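PDB 4FVS: putative lipoprotein from Parabacteroides distasonis, which is of unknown function but belongs to a family related to the LolA and LolB lipoprotein carriers and probably binds a lipid or another apolar ligand. Local coordinates for residues F7-Q10 against V15-R18; K80-Y85 against G183-S188; I127-K130 against K134-K137. All coordinates share one frame; numbering follows the deposited sequence.

Interaction 1 (F7-Q10 against V15-R18); sequences FFPQ and VWVR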
ATOM      1  N   PHE A   7      -0.621  -8.045  -8.875  1.00 50.25           N
ATOM      2  CA  PHE A   7       0.279  -7.708  -7.776  1.00 46.24           C
ATOM      3  C   PHE A   7      -0.498  -7.623  -6.447  1.00 51.07           C
ATOM      4  O   PHE A   7      -0.496  -6.587  -5.778  1.00 50.42           O
ATOM      5  CB  PHE A   7       1.041  -6.410  -8.076  1.00 44.81           C
ATOM      6  CG  PHE A   7       1.959  -6.557  -9.263  1.00 47.17           C
ATOM      7  CD1 PHE A   7       3.133  -7.294  -9.166  1.00 49.43           C
ATOM      8  CD2 PHE A   7       1.632  -5.987 -10.487  1.00 50.68           C
ATOM      9  CE1 PHE A   7       3.973  -7.441 -10.262  1.00 52.19           C
ATOM     10  CE2 PHE A   7       2.473  -6.142 -11.585  1.00 55.65           C
ATOM     11  CZ  PHE A   7       3.643  -6.867 -11.462  1.00 54.03           C
ATOM     12  N   PHE A   8      -1.144  -8.735  -6.065  1.00 48.35           N
ATOM     13  CA  PHE A   8      -1.934  -8.870  -4.850  1.00 46.94           C
ATOM     14  C   PHE A   8      -2.387 -10.312  -4.701  1.00 54.57           C
ATOM     15  O   PHE A   8      -2.572 -10.946  -5.736  1.00 57.68           O
ATOM     16  CB  PHE A   8      -3.141  -7.925  -4.927  1.00 47.75           C
ATOM     17  CG  PHE A   8      -3.832  -7.594  -3.624  1.00 47.67           C
ATOM     18  CD1 PHE A   8      -3.243  -6.734  -2.701  1.00 46.80           C
ATOM     19  CD2 PHE A   8      -5.098  -8.093  -3.348  1.00 50.40           C
ATOM     20  CE1 PHE A   8      -3.883  -6.422  -1.508  1.00 46.23           C
ATOM     21  CE2 PHE A   8      -5.745  -7.763  -2.160  1.00 51.87           C
ATOM     22  CZ  PHE A   8      -5.136  -6.923  -1.252  1.00 47.04           C
ATOM     23  N   PRO A   9      -2.597 -10.876  -3.475  1.00 51.12           N
ATOM     24  CA  PRO A   9      -3.075 -12.266  -3.377  1.00 53.30           C
ATOM     25  C   PRO A   9      -4.406 -12.429  -4.106  1.00 63.11           C
ATOM     26  O   PRO A   9      -5.230 -11.514  -4.082  1.00 63.52           O
ATOM     27  CB  PRO A   9      -3.205 -12.483  -1.871  1.00 53.55           C
ATOM     28  CG  PRO A   9      -2.265 -11.535  -1.287  1.00 55.84           C
ATOM     29  CD  PRO A   9      -2.403 -10.310  -2.125  1.00 50.35           C
ATOM     30  N   GLN A  10      -4.590 -13.547  -4.807  1.00 63.54           N
ATOM     31  CA  GLN A  10      -5.788 -13.742  -5.611  1.00 66.60           C
ATOM     32  C   GLN A  10      -6.468 -15.102  -5.328  1.00 75.82           C
ATOM     33  O   GLN A  10      -7.306 -15.536  -6.128  1.00 78.80           O
ATOM     34  CB  GLN A  10      -5.425 -13.616  -7.111  1.00 69.48           C
ATOM     35  CG  GLN A  10      -4.240 -14.492  -7.551  1.00 83.52           C
ATOM     36  CD  GLN A  10      -3.939 -14.453  -9.028  1.00109.02           C
ATOM     37  OE1 GLN A  10      -4.546 -13.731  -9.823  1.00103.64           O
ATOM     38  NE2 GLN A  10      -2.983 -15.256  -9.434  1.00111.55           N
ATOM     39  N   VAL A  15      -4.442 -15.729   3.770  1.00 60.28           N
ATOM     40  CA  VAL A  15      -4.188 -14.784   4.852  1.00 55.17           C
ATOM     41  C   VAL A  15      -2.719 -14.341   4.802  1.00 57.23           C
ATOM     42  O   VAL A  15      -1.847 -15.103   4.379  1.00 57.78           O
ATOM     43  CB  VAL A  15      -4.568 -15.347   6.255  1.00 58.43           C
ATOM     44  CG1 VAL A  15      -6.074 -15.492   6.421  1.00 58.99           C
ATOM     45  CG2 VAL A  15      -3.858 -16.659   6.555  1.00 60.39           C
ATOM     46  N   TRP A  16      -2.454 -13.102   5.209  1.00 52.66           N
ATOM     47  CA  TRP A  16      -1.102 -12.579   5.283  1.00 52.14           C
ATOM     48  C   TRP A  16      -1.014 -11.512   6.364  1.00 50.77           C
ATOM     49  O   TRP A  16      -2.030 -10.987   6.828  1.00 47.98           O
ATOM     50  CB  TRP A  16      -0.557 -12.065   3.932  1.00 51.90           C
ATOM     51  CG  TRP A  16      -1.201 -10.880   3.280  1.00 51.63           C
ATOM     52  CD1 TRP A  16      -0.640  -9.648   3.117  1.00 52.96           C
ATOM     53  CD2 TRP A  16      -2.414 -10.874   2.515  1.00 51.92           C
ATOM     54  NE1 TRP A  16      -1.466  -8.848   2.365  1.00 52.32           N
ATOM     55  CE2 TRP A  16      -2.553  -9.581   1.962  1.00 54.64           C
ATOM     56  CE3 TRP A  16      -3.438 -11.807   2.308  1.00 55.49           C
ATOM     57  CZ2 TRP A  16      -3.666  -9.204   1.206  1.00 53.70           C
ATOM     58  CZ3 TRP A  16      -4.548 -11.427   1.566  1.00 57.23           C
ATOM     59  CH2 TRP A  16      -4.654 -10.140   1.024  1.00 55.62           C
ATOM     60  N   VAL A  17       0.214 -11.289   6.847  1.00 46.12           N
ATOM     61  CA  VAL A  17       0.528 -10.346   7.903  1.00 42.85           C
ATOM     62  C   VAL A  17       1.704  -9.523   7.481  1.00 46.90           C
ATOM     63  O   VAL A  17       2.750 -10.073   7.120  1.00 50.20           O
ATOM     64  CB  VAL A  17       0.807 -11.024   9.277  1.00 47.07           C
ATOM     65  CG1 VAL A  17       1.050  -9.970  10.372  1.00 45.17           C
ATOM     66  CG2 VAL A  17      -0.324 -11.950   9.688  1.00 48.09           C
ATOM     67  N   ARG A  18       1.531  -8.203   7.531  1.00 40.58           N
ATOM     68  CA  ARG A  18       2.560  -7.185   7.327  1.00 38.86           C
ATOM     69  C   ARG A  18       2.718  -6.474   8.647  1.00 46.21           C
ATOM     70  O   ARG A  18       1.694  -6.157   9.273  1.00 46.67           O
ATOM     71  CB  ARG A  18       2.207  -6.213   6.182  1.00 32.08           C
ATOM     72  CG  ARG A  18       2.444  -6.821   4.808  1.00 41.44           C
ATOM     73  CD  ARG A  18       1.949  -5.979   3.644  1.00 42.31           C
ATOM     74  NE  ARG A  18       2.569  -4.655   3.616  1.00 50.23           N
ATOM     75  CZ  ARG A  18       1.880  -3.524   3.708  1.00 58.81           C
ATOM     76  NH1 ARG A  18       0.558  -3.552   3.792  1.00 38.74           N
ATOM     77  NH2 ARG A  18       2.503  -2.359   3.679  1.00 53.05           N
TER

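Interaction 2 (K80-Y85 against G183-S188); sequences KETLSY and GYEWYS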
ATOM      1  N   LYS A  80      -5.082   3.499  -0.743  1.00 47.76           N
ATOM      2  CA  LYS A  80      -4.965   3.498   0.726  1.00 47.17           C
ATOM      3  C   LYS A  80      -3.911   2.470   1.187  1.00 51.25           C
ATOM      4  O   LYS A  80      -3.343   2.617   2.283  1.00 49.74           O
ATOM      5  CB  LYS A  80      -6.331   3.263   1.444  1.00 48.99           C
ATOM      6  CG  LYS A  80      -7.028   1.931   1.205  1.00 46.67           C
ATOM      7  CD  LYS A  80      -8.231   1.821   2.083  1.00 49.01           C
ATOM      8  CE  LYS A  80      -9.198   0.782   1.638  1.00 55.11           C
ATOM      9  NZ  LYS A  80     -10.480   0.907   2.391  1.00 63.13           N
ATOM     10  N   GLU A  81      -3.629   1.460   0.334  1.00 48.91           N
ATOM     11  CA  GLU A  81      -2.604   0.432   0.576  1.00 48.97           C
ATOM     12  C   GLU A  81      -1.185   1.080   0.659  1.00 53.19           C
ATOM     13  O   GLU A  81      -0.310   0.564   1.360  1.00 53.08           O
ATOM     14  CB  GLU A  81      -2.667  -0.622  -0.535  1.00 50.60           C
ATOM     15  CG  GLU A  81      -1.830  -1.870  -0.318  1.00 54.27           C
ATOM     16  CD  GLU A  81      -2.209  -2.887   0.743  1.00 69.27           C
ATOM     17  OE1 GLU A  81      -2.882  -2.514   1.735  1.00 51.29           O
ATOM     18  OE2 GLU A  81      -1.766  -4.054   0.607  1.00 67.51           O
ATOM     19  N   THR A  82      -0.995   2.227  -0.027  1.00 50.85           N
ATOM     20  CA  THR A  82       0.246   3.013  -0.047  1.00 50.80           C
ATOM     21  C   THR A  82       0.478   3.630   1.374  1.00 52.50           C
ATOM     22  O   THR A  82       1.646   3.847   1.745  1.00 53.15           O
ATOM     23  CB  THR A  82       0.187   4.080  -1.213  1.00 56.43           C
ATOM     24  OG1 THR A  82       0.281   3.404  -2.466  1.00 67.05           O
ATOM     25  CG2 THR A  82       1.311   5.090  -1.168  1.00 47.35           C
ATOM     26  N   LEU A  83      -0.619   3.866   2.157  1.00 45.87           N
ATOM     27  CA  LEU A  83      -0.587   4.496   3.482  1.00 44.93           C
ATOM     28  C   LEU A  83      -0.643   3.470   4.625  1.00 52.52           C
ATOM     29  O   LEU A  83      -0.883   3.849   5.772  1.00 54.77           O
ATOM     30  CB  LEU A  83      -1.719   5.517   3.640  1.00 44.59           C
ATOM     31  CG  LEU A  83      -1.872   6.584   2.525  1.00 47.94           C
ATOM     32  CD1 LEU A  83      -3.079   7.390   2.757  1.00 47.79           C
ATOM     33  CD2 LEU A  83      -0.672   7.498   2.449  1.00 50.01           C
ATOM     34  N   SER A  84      -0.371   2.182   4.314  1.00 49.98           N
ATOM     35  CA  SER A  84      -0.254   1.050   5.251  1.00 50.88           C
ATOM     36  C   SER A  84       1.047   1.141   6.048  1.00 53.36           C
ATOM     37  O   SER A  84       1.906   0.244   5.929  1.00 53.23           O
ATOM     38  CB  SER A  84      -0.266  -0.279   4.490  1.00 59.00           C
ATOM     39  OG  SER A  84      -1.405  -0.460   3.671  1.00 76.81           O
ATOM     40  N   TYR A  85       1.260   2.256   6.779  1.00 48.11           N
ATOM     41  CA  TYR A  85       2.525   2.388   7.494  1.00 48.35           C
ATOM     42  C   TYR A  85       2.311   3.140   8.777  1.00 54.34           C
ATOM     43  O   TYR A  85       1.365   3.927   8.844  1.00 50.97           O
ATOM     44  CB  TYR A  85       3.622   3.040   6.631  1.00 48.77           C
ATOM     45  CG  TYR A  85       3.308   4.415   6.076  1.00 47.81           C
ATOM     46  CD1 TYR A  85       3.563   5.565   6.826  1.00 48.98           C
ATOM     47  CD2 TYR A  85       2.900   4.576   4.754  1.00 47.16           C
ATOM     48  CE1 TYR A  85       3.340   6.832   6.306  1.00 46.92           C
ATOM     49  CE2 TYR A  85       2.707   5.846   4.208  1.00 48.16           C
ATOM     50  CZ  TYR A  85       2.932   6.971   4.989  1.00 56.03           C
ATOM     51  OH  TYR A  85       2.766   8.231   4.479  1.00 57.52           O
ATOM     52  N   GLY A 183       8.771   7.833  -0.232  1.00 45.83           N
ATOM     53  CA  GLY A 183       8.820   6.441   0.167  1.00 44.61           C
ATOM     54  C   GLY A 183       9.052   5.495  -0.975  1.00 45.81           C
ATOM     55  O   GLY A 183       8.983   5.883  -2.140  1.00 45.88           O
ATOM     56  N   TYR A 184       9.331   4.250  -0.623  1.00 41.41           N
ATOM     57  CA  TYR A 184       9.554   3.158  -1.562  1.00 41.66           C
ATOM     58  C   TYR A 184       8.595   2.028  -1.276  1.00 44.06           C
ATOM     59  O   TYR A 184       8.112   1.862  -0.138  1.00 41.68           O
ATOM     60  CB  TYR A 184      10.996   2.636  -1.513  1.00 45.59           C
ATOM     61  CG  TYR A 184      12.061   3.665  -1.791  1.00 52.23           C
ATOM     62  CD1 TYR A 184      12.279   4.145  -3.076  1.00 55.90           C
ATOM     63  CD2 TYR A 184      12.921   4.091  -0.789  1.00 55.76           C
ATOM     64  CE1 TYR A 184      13.291   5.073  -3.347  1.00 59.77           C
ATOM     65  CE2 TYR A 184      13.947   5.010  -1.051  1.00 58.96           C
ATOM     66  CZ  TYR A 184      14.127   5.501  -2.332  1.00 66.49           C
ATOM     67  OH  TYR A 184      15.145   6.394  -2.596  1.00 72.41           O
ATOM     68  N   GLU A 185       8.319   1.245  -2.313  1.00 40.33           N
ATOM     69  CA  GLU A 185       7.496   0.058  -2.202  1.00 39.45           C
ATOM     70  C   GLU A 185       8.118  -1.058  -3.008  1.00 44.46           C
ATOM     71  O   GLU A 185       8.627  -0.817  -4.094  1.00 44.99           O
ATOM     72  CB  GLU A 185       6.052   0.334  -2.671  1.00 40.00           C
ATOM     73  CG  GLU A 185       5.230   1.190  -1.720  1.00 52.85           C
ATOM     74  CD  GLU A 185       3.774   1.427  -2.069  1.00 66.87           C
ATOM     75  OE1 GLU A 185       3.440   1.411  -3.275  1.00 56.56           O
ATOM     76  OE2 GLU A 185       2.985   1.719  -1.140  1.00 57.29           O
ATOM     77  N   TRP A 186       8.104  -2.264  -2.465  1.00 44.01           N
ATOM     78  CA  TRP A 186       8.525  -3.492  -3.137  1.00 46.79           C
ATOM     79  C   TRP A 186       7.312  -4.355  -3.257  1.00 50.37           C
ATOM     80  O   TRP A 186       6.738  -4.756  -2.240  1.00 49.57           O
ATOM     81  CB  TRP A 186       9.642  -4.226  -2.394  1.00 48.14           C
ATOM     82  CG  TRP A 186      10.991  -3.598  -2.457  1.00 51.20           C
ATOM     83  CD1 TRP A 186      12.027  -3.960  -3.264  1.00 56.49           C
ATOM     84  CD2 TRP A 186      11.490  -2.570  -1.598  1.00 51.01           C
ATOM     85  NE1 TRP A 186      13.147  -3.222  -2.957  1.00 57.27           N
ATOM     86  CE2 TRP A 186      12.840  -2.350  -1.948  1.00 57.42           C
ATOM     87  CE3 TRP A 186      10.917  -1.788  -0.581  1.00 50.40           C
ATOM     88  CZ2 TRP A 186      13.625  -1.393  -1.312  1.00 57.43           C
ATOM     89  CZ3 TRP A 186      11.691  -0.828   0.040  1.00 52.18           C
ATOM     90  CH2 TRP A 186      13.024  -0.632  -0.328  1.00 55.37           C
ATOM     91  N   TYR A 187       6.876  -4.612  -4.474  1.00 46.11           N
ATOM     92  CA  TYR A 187       5.690  -5.428  -4.659  1.00 44.03           C
ATOM     93  C   TYR A 187       5.994  -6.594  -5.593  1.00 52.09           C
ATOM     94  O   TYR A 187       6.730  -6.451  -6.570  1.00 51.64           O
ATOM     95  CB  TYR A 187       4.522  -4.587  -5.157  1.00 41.85           C
ATOM     96  CG  TYR A 187       4.728  -3.866  -6.469  1.00 40.05           C
ATOM     97  CD1 TYR A 187       4.313  -4.433  -7.665  1.00 42.79           C
ATOM     98  CD2 TYR A 187       5.183  -2.553  -6.500  1.00 39.68           C
ATOM     99  CE1 TYR A 187       4.441  -3.753  -8.877  1.00 42.65           C
ATOM    100  CE2 TYR A 187       5.265  -1.842  -7.704  1.00 41.18           C
ATOM    101  CZ  TYR A 187       4.925  -2.462  -8.895  1.00 45.77           C
ATOM    102  OH  TYR A 187       5.015  -1.803 -10.093  1.00 44.41           O
ATOM    103  N   SER A 188       5.453  -7.756  -5.260  1.00 52.11           N
ATOM    104  CA  SER A 188       5.705  -8.985  -5.999  1.00 55.06           C
ATOM    105  C   SER A 188       4.403  -9.583  -6.565  1.00 59.58           C
ATOM    106  O   SER A 188       3.338  -9.420  -5.948  1.00 58.66           O
ATOM    107  CB  SER A 188       6.377  -9.987  -5.072  1.00 61.19           C
ATOM    108  OG  SER A 188       6.952 -11.077  -5.777  1.00 72.16           O
TER
HETATM  109  O   HOH W   1       3.486   1.889   1.642  1.00 54.96           O

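Interaction 3 (I127-K130 against K134-K137); sequences IYDK and KNRK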
ATOM      1  N   ILE A 127      -7.916  11.603   4.256  1.00 49.84           N
ATOM      2  CA  ILE A 127      -8.073  10.771   5.444  1.00 49.45           C
ATOM      3  C   ILE A 127      -8.932  11.608   6.416  1.00 52.81           C
ATOM      4  O   ILE A 127      -8.643  12.785   6.633  1.00 53.67           O
ATOM      5  CB  ILE A 127      -6.722  10.284   5.991  1.00 52.20           C
ATOM      6  CG1 ILE A 127      -6.887   9.480   7.266  1.00 53.35           C
ATOM      7  CG2 ILE A 127      -5.692  11.405   6.141  1.00 54.46           C
ATOM      8  CD1 ILE A 127      -5.697   8.555   7.529  1.00 64.41           C
ATOM      9  N   TYR A 128     -10.060  11.055   6.867  1.00 47.28           N
ATOM     10  CA  TYR A 128     -11.029  11.796   7.672  1.00 47.58           C
ATOM     11  C   TYR A 128     -11.715  10.916   8.697  1.00 51.27           C
ATOM     12  O   TYR A 128     -11.681   9.697   8.573  1.00 49.84           O
ATOM     13  CB  TYR A 128     -12.109  12.409   6.728  1.00 49.57           C
ATOM     14  CG  TYR A 128     -12.930  11.386   5.958  1.00 50.13           C
ATOM     15  CD1 TYR A 128     -12.469  10.848   4.761  1.00 50.46           C
ATOM     16  CD2 TYR A 128     -14.159  10.942   6.438  1.00 53.01           C
ATOM     17  CE1 TYR A 128     -13.195   9.872   4.075  1.00 50.17           C
ATOM     18  CE2 TYR A 128     -14.901   9.973   5.757  1.00 54.38           C
ATOM     19  CZ  TYR A 128     -14.411   9.433   4.577  1.00 58.72           C
ATOM     20  OH  TYR A 128     -15.148   8.479   3.904  1.00 59.03           O
ATOM     21  N   ASP A 129     -12.441  11.548   9.636  1.00 49.62           N
ATOM     22  CA  ASP A 129     -13.250  10.902  10.659  1.00 51.28           C
ATOM     23  C   ASP A 129     -14.680  10.765  10.114  1.00 58.59           C
ATOM     24  O   ASP A 129     -15.334  11.769   9.865  1.00 61.38           O
ATOM     25  CB  ASP A 129     -13.176  11.746  11.964  1.00 55.61           C
ATOM     26  CG  ASP A 129     -13.942  11.284  13.208  1.00 73.19           C
ATOM     27  OD1 ASP A 129     -14.838  10.422  13.077  1.00 75.28           O
ATOM     28  OD2 ASP A 129     -13.681  11.837  14.305  1.00 80.50           O
ATOM     29  N   LYS A 130     -15.151   9.523   9.901  1.00 55.84           N
ATOM     30  CA  LYS A 130     -16.495   9.173   9.408  1.00 57.87           C
ATOM     31  C   LYS A 130     -17.603   9.875  10.193  1.00 67.72           C
ATOM     32  O   LYS A 130     -18.623  10.259   9.600  1.00 70.07           O
ATOM     33  CB  LYS A 130     -16.729   7.644   9.487  1.00 60.37           C
ATOM     34  CG  LYS A 130     -16.094   6.857   8.327  1.00 82.67           C
ATOM     35  CD  LYS A 130     -16.293   5.336   8.420  1.00 96.52           C
ATOM     36  CE  LYS A 130     -15.151   4.621   9.120  1.00107.93           C
ATOM     37  NZ  LYS A 130     -15.256   3.143   8.990  1.00115.47           N
ATOM     38  N   LYS A 134     -15.289  17.203   9.463  1.00 63.87           N
ATOM     39  CA  LYS A 134     -14.551  18.466   9.622  1.00 63.37           C
ATOM     40  C   LYS A 134     -13.097  18.131  10.001  1.00 65.83           C
ATOM     41  O   LYS A 134     -12.183  18.922   9.758  1.00 65.33           O
ATOM     42  CB  LYS A 134     -15.203  19.391  10.678  1.00 66.60           C
ATOM     43  CG  LYS A 134     -14.583  20.785  10.709  1.00 59.80           C
ATOM     44  CD  LYS A 134     -15.226  21.711  11.691  1.00 63.26           C
ATOM     45  CE  LYS A 134     -14.629  23.095  11.562  1.00 76.35           C
ATOM     46  NZ  LYS A 134     -15.180  24.034  12.584  1.00 91.69           N
ATOM     47  N   ASN A 135     -12.900  16.950  10.605  1.00 60.93           N
ATOM     48  CA  ASN A 135     -11.593  16.466  11.001  1.00 58.63           C
ATOM     49  C   ASN A 135     -11.036  15.637   9.817  1.00 59.04           C
ATOM     50  O   ASN A 135     -11.428  14.478   9.619  1.00 57.75           O
ATOM     51  CB  ASN A 135     -11.700  15.678  12.326  1.00 59.07           C
ATOM     52  CG  ASN A 135     -10.393  15.160  12.887  1.00 86.41           C
ATOM     53  OD1 ASN A 135      -9.285  15.356  12.338  1.00 76.67           O
ATOM     54  ND2 ASN A 135     -10.503  14.478  14.017  1.00 81.78           N
ATOM     55  N   ARG A 136     -10.176  16.268   9.000  1.00 54.28           N
ATOM     56  CA  ARG A 136      -9.599  15.628   7.818  1.00 53.00           C
ATOM     57  C   ARG A 136      -8.171  16.120   7.520  1.00 57.77           C
ATOM     58  O   ARG A 136      -7.712  17.126   8.069  1.00 59.28           O
ATOM     59  CB  ARG A 136     -10.500  15.838   6.556  1.00 54.01           C
ATOM     60  CG  ARG A 136     -10.453  17.221   5.859  1.00 49.67           C
ATOM     61  CD  ARG A 136     -11.156  18.309   6.645  1.00 47.26           C
ATOM     62  NE  ARG A 136     -11.127  19.597   5.956  1.00 47.07           N
ATOM     63  CZ  ARG A 136     -11.551  20.737   6.493  1.00 61.92           C
ATOM     64  NH1 ARG A 136     -12.047  20.755   7.726  1.00 51.31           N
ATOM     65  NH2 ARG A 136     -11.504  21.863   5.795  1.00 49.73           N
ATOM     66  N   LYS A 137      -7.496  15.376   6.622  1.00 52.65           N
ATOM     67  CA  LYS A 137      -6.157  15.599   6.091  1.00 52.11           C
ATOM     68  C   LYS A 137      -6.125  15.219   4.646  1.00 58.18           C
ATOM     69  O   LYS A 137      -6.684  14.187   4.262  1.00 56.89           O
ATOM     70  CB  LYS A 137      -5.077  14.775   6.842  1.00 53.50           C
ATOM     71  CG  LYS A 137      -4.556  15.321   8.154  1.00 73.71           C
ATOM     72  CD  LYS A 137      -3.471  14.380   8.701  1.00 84.11           C
ATOM     73  CE  LYS A 137      -2.982  14.746  10.085  1.00102.74           C
ATOM     74  NZ  LYS A 137      -2.062  13.709  10.630  1.00111.86           N
TER

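Interaction 1 (F7-Q10 against V15-R18)
Pro9 lies over one face of the Trp16 indole, while Phe8 meets that indole at its rim. Trp16 leaves strand 15-22 with its CB aimed at the 7-10 loop, and CG sits between the backbone N and the carbonyl carbon (chi1 65°), a rotation that sends the six-membered ring forward to the loop. At the ring fusion, CD2 and CE2 already lie under Pro9 CG, the latter 3.8 Å from it. Further out, Trp16 CZ3 has Pro9 CB at 3.8 Å, and Trp16 CH2 has Pro9 CG at 3.6 Å. Pro9 CG is 3.5 Å from the centroid of the six-membered ring and 6° off its normal, a well-centred CH-pi contact. Trp16 CZ2, also under Pro9, makes the contact with Phe8 CZ at 3.7 Å. The two rings form a T-shaped (edge-to-face) pair, planes at 86°, with the indole edge directed to the phenyl face. Everything that touches here is buried and apolar. The indole is wedged among strands: Tyr33 of strand 27-41 stacks on it, Leu211 and Leu214 of strand 205-214 touch it, and Ala49 of strand 44-54 packs against both Trp16 and Phe8.

Interaction 2 (K80-Y85 against G183-S188)
Thr82 and Glu185 meet with their side chains crossed at about a right angle, the glutamate reaching inward from strand 183-188 to the end of a short 3-10 segment, 80-82. Glu185 CG stands anti to the carbonyl carbon (chi1 -72°) and the chain runs extended beyond it, which carries the carboxylate clear of its own strand. Its OE2 is the oxygen that does the touching: Thr82 OG1 gives Glu185 OE2 a weak hydrogen bond of 3.5 Å, and Thr82 CB and CG2 also lie near that oxygen. A water lies between the two segments, 2.8 Å from Glu185 OE2 and 2.7 Å from Thr82 O, so the carboxylate is linked weakly to the hydroxyl and, through the water, to the backbone. The site is close to the centre of the chain, where segment 80-85 is tucked against the inner side of a strongly curved antiparallel sheet, consistent with the unclosed barrel of the LolA and LolB clan. Glu185 OE1 has a weak hydrogen bond with Tyr105 OH. With an alanine in place of Glu185, Thr82 OG1 and the bridging water would probably lose the acceptor they share, and Tyr105 OH its weak partner. Segment 80-85 is braced from within as well: Ser84 OG donates to Glu81 O at 2.8 Å, approaching 34° out of the carbonyl plane, and Ser84 centres an inverse gamma turn.

Interaction 3 (I127-K130 against K134-K137)
Ile127 faces Lys137 at the first of two paired positions in a beta hairpin, made where strand 123-129 turns back into strand 132-154; the touching parts run antiparallel, 173° apart. The pair is of the hydrogen-bonded kind: Ile127 N donates to Lys137 O at 2.9 Å, and Lys137 N returns a bond to Ile127 O at 2.8 Å. The two side chains lie side by side on the same face of the sheet, Ile127 CG2 against Lys137 CB at 3.5 Å, and the lysine runs on, extended, to a salt bridge between its NZ and Glu91 OE1. Tyr128 comes next, in a non-hydrogen-bonded pair with Arg136. Here the side chains take the other face, and only their roots meet, Tyr128 CB to Arg136 CB at 3.8 Å; with CG between the backbone N and the carbonyl carbon (chi1 63°), the tyrosine ring swings away from the arginine. The backbone of Tyr128 bonds on its far side to Asp97 of strand 96-98. At Asp129 the backbone N reaches Asn135 O at 3.1 Å, the third backbone bond between the segments. Asp129 OD2 and Asn135 ND2 stay 4.1 Å apart and are not bonded, the carboxylate and amide planes turned 64° from each other. Asp129 OD1 accepts a hydrogen bond from Lys131 N. Arg136, beyond Asn135 on the partner segment, bends at chi2 back toward the corner before it, and its NH1 donates in the guanidinium plane to Lys134 O, at 2.7 Å.

In the fold
From the N terminus, just past the disulfide of Cys4 with Cys70, interaction 1 closes a very short loop, setting the entry chain against the first strand, 15-22. Interaction 2 opens only after that and closes a long one, joining the turn after strand 74-78 to strand 179-188 close to the centre of the chain. Interaction 3, a local hairpin, is nested inside that long loop without touching interaction 2. Interactions 1 and 2 do touch: Phe7 packs on Tyr187, and Phe8 on Glu81, so the entry segment reaches the strand and the turn alike. Interactions 1 and 3 lie on opposite sides of the chain's centre, their own centres about 28 Å apart.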